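Local coordinates for DNA mismatch repair protein MutL (Aquifex aeolicus, PDB 6LZI), which binds ADP in its Bergerat-fold ATPase domain and probably couples ATP hydrolysis to DNA mismatch repair, at residues Ser96-Phe101 / Phe144-Arg149; Thr206-Leu211 / Arg221-Arg226; Val235-Arg240 / Leu263-Pro268. All blocks are in the same frame, centred on the assembly; numbering follows the deposited sequence.

Contact 1 of 3, residues Ser96-Phe101 / Phe144-Arg149; sequences SSVSKF and FNLPVR
Val98 faces Asn145 and Ser99 faces Phe144 with CA atoms 6.5 Å apart in each pair, too wide for strand pairing, so the turn between helix 91-96 and strand 100-106 meets the loop before helix 147-151 mainly through side chains. The clearest of these meetings is a cation-pi pair. Lys100 NZ stands 3.4 Å from the centroid of the Phe144 ring and 21° off the ring normal, displaced toward CE2, its nearest ring atom at 3.2 Å. The lysine chain crosses the phenyl group at about a right angle and bends only at its last torsion (chi4 30°), which brings the ammonium over the face. The opposite face of the ring is backed by Asn145 CB, while its CE1 edge abuts the backbone of Ser99, 3.7 Å from Ser99 C. Asn145 turns its amide to the other end of the turn: ND2 lies 2.9 Å from Ser97 O, but the N-H bends to 125°, making this a weak hydrogen bond. The amide passes Val98 at a slant, with OD1 3.6 Å from Val98 CA. Beyond the amide, Val98 CG2 touches Leu146 CD1 at 3.8 Å; Leu146 is the N-cap residue of helix 147-151. The turn has its own polar bracing, since Ser97 OG bonds to Ser94 O and Ser99 OG to Ile95 O, and the backbones of Val98 and Phe143 are hydrogen-bonded just before Phe144. The contact lies on the surface of the Bergerat-type ATPase domain. Its chemistry is that of a modest joint, in which one bent hydrogen bond and a small apolar touch accompany a lysine whose charge is probably stabilised by the ring face and, weakly, by distant Glu119.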
loop_
_atom_site.group_PDB
_atom_site.type_symbol
_atom_site.label_atom_id
_atom_site.label_comp_id
_atom_site.label_asym_id
_atom_site.label_seq_id
_atom_site.Cartn_x
_atom_site.Cartn_y
_atom_site.Cartn_z
ATOM N N SER A 96 -11.975 -3.818 -12.832
ATOM C CA SER A 96 -13.286 -3.311 -13.275
ATOM C C SER A 96 -14.196 -4.422 -13.757
ATOM O O SER A 96 -15.427 -4.266 -13.773
ATOM C CB SER A 96 -13.067 -2.311 -14.389
ATOM O OG SER A 96 -12.585 -2.979 -15.579
ATOM N N SER A 97 -13.622 -5.562 -14.105
ATOM C CA SER A 97 -14.486 -6.604 -14.631
ATOM C C SER A 97 -15.161 -7.432 -13.537
ATOM O O SER A 97 -15.920 -8.381 -13.842
ATOM C CB SER A 97 -13.655 -7.460 -15.580
ATOM O OG SER A 97 -12.657 -8.167 -14.917
ATOM N N VAL A 98 -14.958 -7.071 -12.282
ATOM C CA VAL A 98 -15.316 -7.897 -11.139
ATOM C C VAL A 98 -15.902 -6.948 -10.093
ATOM O O VAL A 98 -15.964 -7.246 -8.914
ATOM C CB VAL A 98 -14.040 -8.699 -10.784
ATOM C CG1 VAL A 98 -13.088 -8.127 -9.738
ATOM C CG2 VAL A 98 -14.127 -10.153 -11.033
ATOM N N SER A 99 -16.302 -5.752 -10.537
ATOM C CA SER A 99 -16.820 -4.742 -9.653
ATOM C C SER A 99 -17.657 -3.759 -10.445
ATOM O O SER A 99 -17.696 -3.773 -11.684
ATOM C CB SER A 99 -15.721 -3.927 -8.921
ATOM O OG SER A 99 -14.923 -3.187 -9.825
ATOM N N LYS A 100 -18.289 -2.909 -9.682
ATOM C CA LYS A 100 -18.919 -1.655 -10.118
ATOM C C LYS A 100 -17.896 -0.546 -9.887
ATOM O O LYS A 100 -17.649 -0.124 -8.750
ATOM C CB LYS A 100 -20.216 -1.397 -9.355
ATOM C CG LYS A 100 -21.447 -2.363 -9.627
ATOM C CD LYS A 100 -22.437 -2.336 -8.449
ATOM C CE LYS A 100 -23.820 -2.949 -8.747
ATOM N NZ LYS A 100 -23.738 -4.028 -9.755
ATOM N N PHE A 101 -17.314 -0.087 -10.971
ATOM C CA PHE A 101 -16.005 0.548 -10.978
ATOM C C PHE A 101 -16.153 1.975 -11.463
ATOM O O PHE A 101 -16.695 2.207 -12.550
ATOM C CB PHE A 101 -15.076 -0.264 -11.915
ATOM C CG PHE A 101 -13.707 0.330 -12.103
ATOM C CD1 PHE A 101 -13.475 1.217 -13.149
ATOM C CD2 PHE A 101 -12.607 -0.132 -11.349
ATOM C CE1 PHE A 101 -12.185 1.749 -13.328
ATOM C CE2 PHE A 101 -11.338 0.415 -11.538
ATOM C CZ PHE A 101 -11.124 1.313 -12.515
ATOM N N PHE A 144 -19.613 -8.920 -7.187
ATOM C CA PHE A 144 -21.086 -9.038 -7.219
ATOM C C PHE A 144 -21.569 -9.979 -8.319
ATOM O O PHE A 144 -22.640 -10.632 -8.191
ATOM C CB PHE A 144 -21.689 -7.653 -7.420
ATOM C CG PHE A 144 -21.649 -7.196 -8.825
ATOM C CD1 PHE A 144 -20.522 -6.564 -9.297
ATOM C CD2 PHE A 144 -22.759 -7.303 -9.664
ATOM C CE1 PHE A 144 -20.459 -6.103 -10.598
ATOM C CE2 PHE A 144 -22.720 -6.835 -10.963
ATOM C CZ PHE A 144 -21.555 -6.215 -11.444
ATOM N N ASN A 145 -20.813 -10.043 -9.431
ATOM C CA ASN A 145 -21.003 -10.918 -10.568
ATOM C C ASN A 145 -20.509 -12.351 -10.333
ATOM O O ASN A 145 -20.802 -13.210 -11.181
ATOM C CB ASN A 145 -20.298 -10.312 -11.824
ATOM C CG ASN A 145 -18.741 -10.109 -11.643
ATOM O OD1 ASN A 145 -18.292 -9.760 -10.553
ATOM N ND2 ASN A 145 -17.933 -10.223 -12.778
ATOM N N LEU A 146 -19.837 -12.626 -9.206
ATOM C CA LEU A 146 -19.376 -13.983 -8.839
ATOM C C LEU A 146 -19.820 -14.301 -7.416
ATOM O O LEU A 146 -19.021 -14.229 -6.479
ATOM C CB LEU A 146 -17.848 -14.105 -8.930
ATOM C CG LEU A 146 -17.342 -13.667 -10.314
ATOM C CD1 LEU A 146 -15.806 -13.534 -10.396
ATOM C CD2 LEU A 146 -17.852 -14.762 -11.208
ATOM N N PRO A 147 -21.087 -14.656 -7.226
ATOM C CA PRO A 147 -21.607 -14.726 -5.860
ATOM C C PRO A 147 -20.929 -15.791 -5.011
ATOM O O PRO A 147 -20.816 -15.612 -3.805
ATOM C CB PRO A 147 -23.105 -14.981 -6.065
ATOM C CG PRO A 147 -23.318 -15.284 -7.593
ATOM C CD PRO A 147 -22.119 -14.691 -8.269
ATOM N N VAL A 148 -20.460 -16.900 -5.571
ATOM C CA VAL A 148 -19.731 -17.853 -4.726
ATOM C C VAL A 148 -18.418 -17.242 -4.231
ATOM O O VAL A 148 -18.083 -17.300 -3.040
ATOM C CB VAL A 148 -19.501 -19.160 -5.506
ATOM C CG1 VAL A 148 -18.524 -20.084 -4.747
ATOM C CG2 VAL A 148 -20.824 -19.873 -5.769
ATOM N N ARG A 149 -17.633 -16.664 -5.140
ATOM C CA ARG A 149 -16.408 -16.006 -4.709
ATOM C C ARG A 149 -16.693 -14.935 -3.658
ATOM O O ARG A 149 -15.942 -14.796 -2.693
ATOM C CB ARG A 149 -15.668 -15.371 -5.888
ATOM C CG ARG A 149 -14.441 -14.608 -5.399
ATOM C CD ARG A 149 -13.403 -14.466 -6.454
ATOM N NE ARG A 149 -12.870 -15.784 -6.770
ATOM C CZ ARG A 149 -11.752 -15.959 -7.436
ATOM N NH1 ARG A 149 -11.079 -14.897 -7.851
ATOM N NH2 ARG A 149 -11.355 -17.188 -7.716
#

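Contact 2 of 3, residues Thr206-Leu211 / Arg221-Arg226; sequences TKTEEL and RAFVSR
Glu210 and Phe223 run side by side in the same direction from a non-hydrogen-bonded antiparallel pair, the carboxylate plane turned 40° from that of the ring and Glu210 CD 3.7 Å from Phe223 CE2. The glutamate chain is extended, its CG anti to the backbone N (chi1 175°), and this reach carries OE2 to the edge of the Arg221 guanidinium, whose plane is 28° from that of the carboxylate. Both donors of that edge, NE and NH2, converge on the single oxygen OE2 in a salt bridge; NH2 approaches OE2 on its syn side at 2.7 Å, bent and from somewhat out of the carboxylate plane, whereas the still shorter NE distance is doubtful as a measure of strength. Thr208 OG1 closes in on the ring edge of Phe223, 3.6 Å from CD2. These residues sit on a beta hairpin, strands 209-213 and 219-225, at one margin of the five-stranded sheet in the S5-type domain of the MutL family. Glu209 and Val224 exchange two backbone hydrogen bonds, as do Leu211 and Ala222. On the sheet face carrying Leu211 and Val224, these two side chains cross at about a right angle, Leu211 CD1 3.8 Å from Val224 CG1, with Phe255 and Leu298 packed against the same face. Ahead of strand 209-213, Thr206 OG1 is hydrogen-bonded at 2.9 Å to Ser225 OG, at the end of strand 219-225, and Gln228 OE1 also bonds to the serine.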
loop_
_atom_site.group_PDB
_atom_site.type_symbol
_atom_site.label_atom_id
_atom_site.label_comp_id
_atom_site.label_asym_id
_atom_site.label_seq_id
_atom_site.Cartn_x
_atom_site.Cartn_y
_atom_site.Cartn_z
ATOM N N THR A 206 6.633 3.036 18.655
ATOM C CA THR A 206 7.672 2.748 19.609
ATOM C C THR A 206 8.928 3.449 19.131
ATOM O O THR A 206 9.049 3.791 17.953
ATOM C CB THR A 206 7.891 1.242 19.742
ATOM O OG1 THR A 206 8.849 0.996 20.769
ATOM C CG2 THR A 206 8.351 0.683 18.389
ATOM N N LYS A 207 9.857 3.642 20.057
ATOM C CA LYS A 207 11.163 4.188 19.744
ATOM C C LYS A 207 12.094 3.063 19.320
ATOM O O LYS A 207 12.051 1.966 19.876
ATOM C CB LYS A 207 11.739 4.927 20.955
ATOM C CG LYS A 207 13.199 5.192 20.822
ATOM C CD LYS A 207 13.456 6.161 19.685
ATOM C CE LYS A 207 14.885 6.595 19.670
ATOM N NZ LYS A 207 15.054 7.539 18.540
ATOM N N THR A 208 12.892 3.330 18.295
ATOM C CA THR A 208 13.784 2.339 17.740
ATOM C C THR A 208 15.211 2.845 17.788
ATOM O O THR A 208 15.474 4.043 17.899
ATOM C CB THR A 208 13.437 1.963 16.281
ATOM O OG1 THR A 208 13.762 3.043 15.406
ATOM C CG2 THR A 208 11.926 1.516 16.071
ATOM N N GLU A 209 16.121 1.897 17.657
ATOM C CA GLU A 209 17.539 2.154 17.463
ATOM C C GLU A 209 17.841 1.731 16.042
ATOM O O GLU A 209 17.374 0.662 15.596
ATOM C CB GLU A 209 18.428 1.365 18.425
ATOM C CG GLU A 209 19.915 1.634 18.199
ATOM C CD GLU A 209 20.819 0.937 19.225
ATOM O OE1 GLU A 209 22.054 1.171 19.195
ATOM O OE2 GLU A 209 20.293 0.173 20.070
ATOM N N GLU A 210 18.560 2.592 15.330
ATOM C CA GLU A 210 18.934 2.340 13.954
ATOM C C GLU A 210 20.308 1.676 13.927
ATOM O O GLU A 210 21.256 2.195 14.505
ATOM C CB GLU A 210 18.961 3.668 13.195
ATOM C CG GLU A 210 19.455 3.581 11.766
ATOM C CD GLU A 210 19.268 4.879 11.014
ATOM O OE1 GLU A 210 18.880 5.891 11.627
ATOM O OE2 GLU A 210 19.493 4.869 9.793
ATOM N N LEU A 211 20.397 0.562 13.216
ATOM C CA LEU A 211 21.607 -0.228 13.044
ATOM C C LEU A 211 21.960 -0.274 11.559
ATOM O O LEU A 211 21.086 -0.202 10.703
ATOM C CB LEU A 211 21.384 -1.627 13.524
ATOM C CG LEU A 211 20.932 -1.780 14.983
ATOM C CD1 LEU A 211 20.593 -3.270 15.290
ATOM C CD2 LEU A 211 21.961 -1.214 15.939
ATOM N N ARG A 221 20.143 -1.791 6.788
ATOM C CA ARG A 221 19.729 -0.765 7.726
ATOM C C ARG A 221 18.528 -1.348 8.466
ATOM O O ARG A 221 17.506 -1.669 7.833
ATOM C CB ARG A 221 19.355 0.522 6.974
ATOM C CG ARG A 221 19.073 1.757 7.819
ATOM C CD ARG A 221 18.592 2.899 6.927
ATOM N NE ARG A 221 18.542 4.137 7.674
ATOM C CZ ARG A 221 18.116 5.300 7.197
ATOM N NH1 ARG A 221 17.679 5.410 5.937
ATOM N NH2 ARG A 221 18.125 6.350 8.007
ATOM N N ALA A 222 18.645 -1.498 9.789
ATOM C CA ALA A 222 17.503 -1.942 10.575
ATOM C C ALA A 222 17.106 -0.925 11.637
ATOM O O ALA A 222 17.901 -0.062 12.053
ATOM C CB ALA A 222 17.762 -3.293 11.250
ATOM N N PHE A 223 15.872 -1.076 12.104
ATOM C CA PHE A 223 15.358 -0.335 13.252
ATOM C C PHE A 223 14.830 -1.370 14.211
ATOM O O PHE A 223 13.966 -2.160 13.812
ATOM C CB PHE A 223 14.235 0.640 12.835
ATOM C CG PHE A 223 14.695 1.608 11.772
ATOM C CD1 PHE A 223 14.687 1.226 10.418
ATOM C CD2 PHE A 223 15.244 2.828 12.128
ATOM C CE1 PHE A 223 15.191 2.109 9.417
ATOM C CE2 PHE A 223 15.745 3.679 11.181
ATOM C CZ PHE A 223 15.734 3.317 9.807
ATOM N N VAL A 224 15.346 -1.370 15.448
ATOM C CA VAL A 224 15.036 -2.425 16.411
ATOM C C VAL A 224 14.434 -1.799 17.659
ATOM O O VAL A 224 14.869 -0.731 18.104
ATOM C CB VAL A 224 16.291 -3.263 16.763
ATOM C CG1 VAL A 224 16.824 -3.903 15.510
ATOM C CG2 VAL A 224 17.333 -2.402 17.386
ATOM N N SER A 225 13.431 -2.465 18.239
ATOM C CA SER A 225 12.917 -2.048 19.542
ATOM C C SER A 225 12.657 -3.298 20.351
ATOM O O SER A 225 11.915 -4.174 19.881
ATOM C CB SER A 225 11.629 -1.241 19.404
ATOM O OG SER A 225 11.141 -0.844 20.672
ATOM N N ARG A 226 13.225 -3.364 21.549
ATOM C CA ARG A 226 13.424 -4.679 22.142
ATOM C C ARG A 226 12.297 -5.193 23.011
ATOM O O ARG A 226 12.190 -6.417 23.188
ATOM C CB ARG A 226 14.705 -4.714 22.967
ATOM C CG ARG A 226 15.873 -4.908 22.073
ATOM C CD ARG A 226 17.074 -5.402 22.796
ATOM N NE ARG A 226 17.957 -5.981 21.808
ATOM C CZ ARG A 226 18.014 -7.278 21.526
ATOM N NH1 ARG A 226 17.224 -8.150 22.152
ATOM N NH2 ARG A 226 18.864 -7.697 20.604
#

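Contact 3 of 3, residues Val235-Arg240 / Leu263-Pro268; sequences VFINKR and LYAELP
Asn238 holds the backbone of Leu267 through its amide: OD1 accepts from Leu267 N at 2.7 Å, the donor tilted 24° from the amide carbonyl plane, while ND2 also faces Leu267 O, at a separation so short that its detail is doubtful. The asparagine CG lies anti to the carbonyl carbon, which turns the amide back along the neighbouring chain. Alongside, Asn238 N donates to Ala265 O at 2.7 Å, and Ala265 O also accepts from a water that in turn takes the N-H of Lys239. The asparagine is placed by a type I' turn from Ile237 to Arg240, where the chain swings round into strand 240-242. Strands 235-237 and 263-266 are parallel neighbours, the axes of these short segments approaching to 4.7 Å at 16°; joined through helix 245-254, they form a beta-alpha-beta crossover with the short edge strand 240-242 in the connection. Phe236 N bonds to Leu263 O and Ala265 N to Phe236 O. Above this backbone the Phe236 and Tyr264 rings are near parallel, at 18°, but slid apart with centroids 5.1 Å from each other; Phe236 CD2 sits over a face of the tyrosine. Helix 156-173 positions this pair from outside: Tyr264 OH bonds to Leu172 O, and Phe236 packs on Glu169 and Leu172. On the face bearing Ile237 and Ala265, Ile237 CG2 reaches Leu267 CD1 at 3.8 Å, and Phe291 touches both Ala265 and Leu267.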
loop_
_atom_site.group_PDB
_atom_site.type_symbol
_atom_site.label_atom_id
_atom_site.label_comp_id
_atom_site.label_asym_id
_atom_site.label_seq_id
_atom_site.Cartn_x
_atom_site.Cartn_y
_atom_site.Cartn_z
ATOM N N VAL A 235 10.935 -7.311 6.580
ATOM C CA VAL A 235 12.100 -7.379 5.715
ATOM C C VAL A 235 11.749 -6.767 4.368
ATOM O O VAL A 235 10.801 -7.203 3.702
ATOM C CB VAL A 235 12.585 -8.817 5.493
ATOM C CG1 VAL A 235 13.794 -8.775 4.590
ATOM C CG2 VAL A 235 12.889 -9.499 6.817
ATOM N N PHE A 236 12.552 -5.811 3.940
ATOM C CA PHE A 236 12.378 -5.178 2.641
ATOM C C PHE A 236 13.690 -5.371 1.916
ATOM O O PHE A 236 14.727 -4.912 2.400
ATOM C CB PHE A 236 12.036 -3.685 2.776
ATOM C CG PHE A 236 10.776 -3.433 3.556
ATOM C CD1 PHE A 236 9.533 -3.486 2.931
ATOM C CD2 PHE A 236 10.833 -3.185 4.912
ATOM C CE1 PHE A 236 8.355 -3.303 3.636
ATOM C CE2 PHE A 236 9.621 -2.980 5.659
ATOM C CZ PHE A 236 8.405 -3.015 5.007
ATOM N N ILE A 237 13.657 -6.098 0.797
ATOM C CA ILE A 237 14.846 -6.284 -0.026
ATOM C C ILE A 237 14.676 -5.438 -1.281
ATOM O O ILE A 237 13.756 -5.664 -2.077
ATOM C CB ILE A 237 15.105 -7.761 -0.337
ATOM C CG1 ILE A 237 15.286 -8.526 0.989
ATOM C CG2 ILE A 237 16.370 -7.886 -1.146
ATOM C CD1 ILE A 237 16.045 -9.843 0.896
ATOM N N ASN A 238 15.567 -4.466 -1.438
ATOM C CA ASN A 238 15.552 -3.496 -2.528
ATOM C C ASN A 238 14.153 -2.913 -2.666
ATOM O O ASN A 238 13.492 -3.020 -3.701
ATOM C CB ASN A 238 16.039 -4.113 -3.845
ATOM C CG ASN A 238 17.361 -4.821 -3.698
ATOM O OD1 ASN A 238 17.874 -4.973 -2.592
ATOM N ND2 ASN A 238 17.919 -5.278 -4.813
ATOM N N LYS A 239 13.684 -2.368 -1.545
ATOM C CA LYS A 239 12.441 -1.617 -1.421
ATOM C C LYS A 239 11.195 -2.486 -1.593
ATOM O O LYS A 239 10.093 -1.955 -1.647
ATOM C CB LYS A 239 12.421 -0.427 -2.402
ATOM C CG LYS A 239 11.411 0.697 -2.061
ATOM C CD LYS A 239 11.260 1.684 -3.226
ATOM C CE LYS A 239 9.984 2.518 -3.135
ATOM N NZ LYS A 239 8.751 1.701 -2.832
ATOM N N ARG A 240 11.328 -3.818 -1.632
ATOM C CA ARG A 240 10.113 -4.609 -1.766
ATOM C C ARG A 240 9.892 -5.477 -0.529
ATOM O O ARG A 240 10.855 -6.005 0.030
ATOM C CB ARG A 240 10.175 -5.514 -3.011
ATOM C CG ARG A 240 10.569 -4.786 -4.267
ATOM C CD ARG A 240 10.883 -5.765 -5.400
ATOM N NE ARG A 240 12.086 -5.361 -6.137
ATOM C CZ ARG A 240 12.413 -5.790 -7.358
ATOM N NH1 ARG A 240 11.623 -6.642 -8.003
ATOM N NH2 ARG A 240 13.530 -5.360 -7.940
ATOM N N LEU A 263 13.934 -4.453 8.784
ATOM C CA LEU A 263 15.184 -4.591 8.066
ATOM C C LEU A 263 15.014 -4.139 6.623
ATOM O O LEU A 263 14.198 -4.692 5.880
ATOM C CB LEU A 263 15.678 -6.037 8.105
ATOM C CG LEU A 263 16.896 -6.382 7.239
ATOM C CD1 LEU A 263 18.168 -5.735 7.780
ATOM C CD2 LEU A 263 17.060 -7.888 7.155
ATOM N N TYR A 264 15.804 -3.148 6.236
ATOM C CA TYR A 264 15.898 -2.687 4.852
ATOM C C TYR A 264 17.198 -3.209 4.272
ATOM O O TYR A 264 18.281 -2.768 4.667
ATOM C CB TYR A 264 15.862 -1.160 4.787
ATOM C CG TYR A 264 14.561 -0.606 5.312
ATOM C CD1 TYR A 264 14.367 -0.388 6.697
ATOM C CD2 TYR A 264 13.536 -0.331 4.431
ATOM C CE1 TYR A 264 13.125 0.131 7.134
ATOM C CE2 TYR A 264 12.291 0.162 4.881
ATOM C CZ TYR A 264 12.140 0.404 6.244
ATOM O OH TYR A 264 10.930 0.865 6.723
ATOM N N ALA A 265 17.090 -4.159 3.352
ATOM C CA ALA A 265 18.241 -4.746 2.693
ATOM C C ALA A 265 18.305 -4.229 1.261
ATOM O O ALA A 265 17.281 -4.150 0.574
ATOM C CB ALA A 265 18.152 -6.273 2.698
ATOM N N GLU A 266 19.511 -3.886 0.830
ATOM C CA GLU A 266 19.808 -3.473 -0.534
ATOM C C GLU A 266 20.855 -4.430 -1.081
ATOM O O GLU A 266 21.957 -4.524 -0.532
ATOM C CB GLU A 266 20.321 -2.037 -0.565
ATOM C CG GLU A 266 20.033 -1.277 -1.859
ATOM C CD GLU A 266 21.156 -0.320 -2.188
ATOM O OE1 GLU A 266 22.314 -0.784 -2.310
ATOM O OE2 GLU A 266 20.896 0.900 -2.274
ATOM N N LEU A 267 20.507 -5.140 -2.146
ATOM C CA LEU A 267 21.376 -6.132 -2.752
ATOM C C LEU A 267 21.382 -5.955 -4.263
ATOM O O LEU A 267 20.373 -5.526 -4.845
ATOM C CB LEU A 267 20.919 -7.556 -2.401
ATOM C CG LEU A 267 21.247 -8.010 -0.978
ATOM C CD1 LEU A 267 20.020 -8.578 -0.269
ATOM C CD2 LEU A 267 22.393 -9.024 -0.998
ATOM N N PRO A 268 22.516 -6.243 -4.919
ATOM C CA PRO A 268 22.525 -6.247 -6.382
ATOM C C PRO A 268 21.697 -7.409 -6.906
ATOM O O PRO A 268 21.604 -8.461 -6.254
ATOM C CB PRO A 268 24.019 -6.412 -6.727
ATOM C CG PRO A 268 24.614 -7.075 -5.541
ATOM C CD PRO A 268 23.832 -6.593 -4.351
HETATM O O HOH W 1 15.122 -2.292 0.671
#

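In the fold
Contacts 2 and 3 share the five-stranded sheet, whereas contact 1 belongs to the nucleotide-binding module on the opposite side of the chain's centre. Centres of contacts 2 and 3 are 16 Å apart, and strands 219-225 and 260-266 join them directly: Arg221 O lies 2.8 Å from Tyr264 N, a probable hydrogen bond, and Phe223 CE1 packs 3.7 Å from Tyr264 CE1. Contact 1 lies far from both, its centre 43 Å from that of contact 2 and 35 Å from that of contact 3. It is the one nearer the ADP site, without lining it: helix 91-96, whose first residues Ala91 and Leu92 are in the pocket, leads into it, and the Ser97 side chain is about 11 Å from the nucleotide.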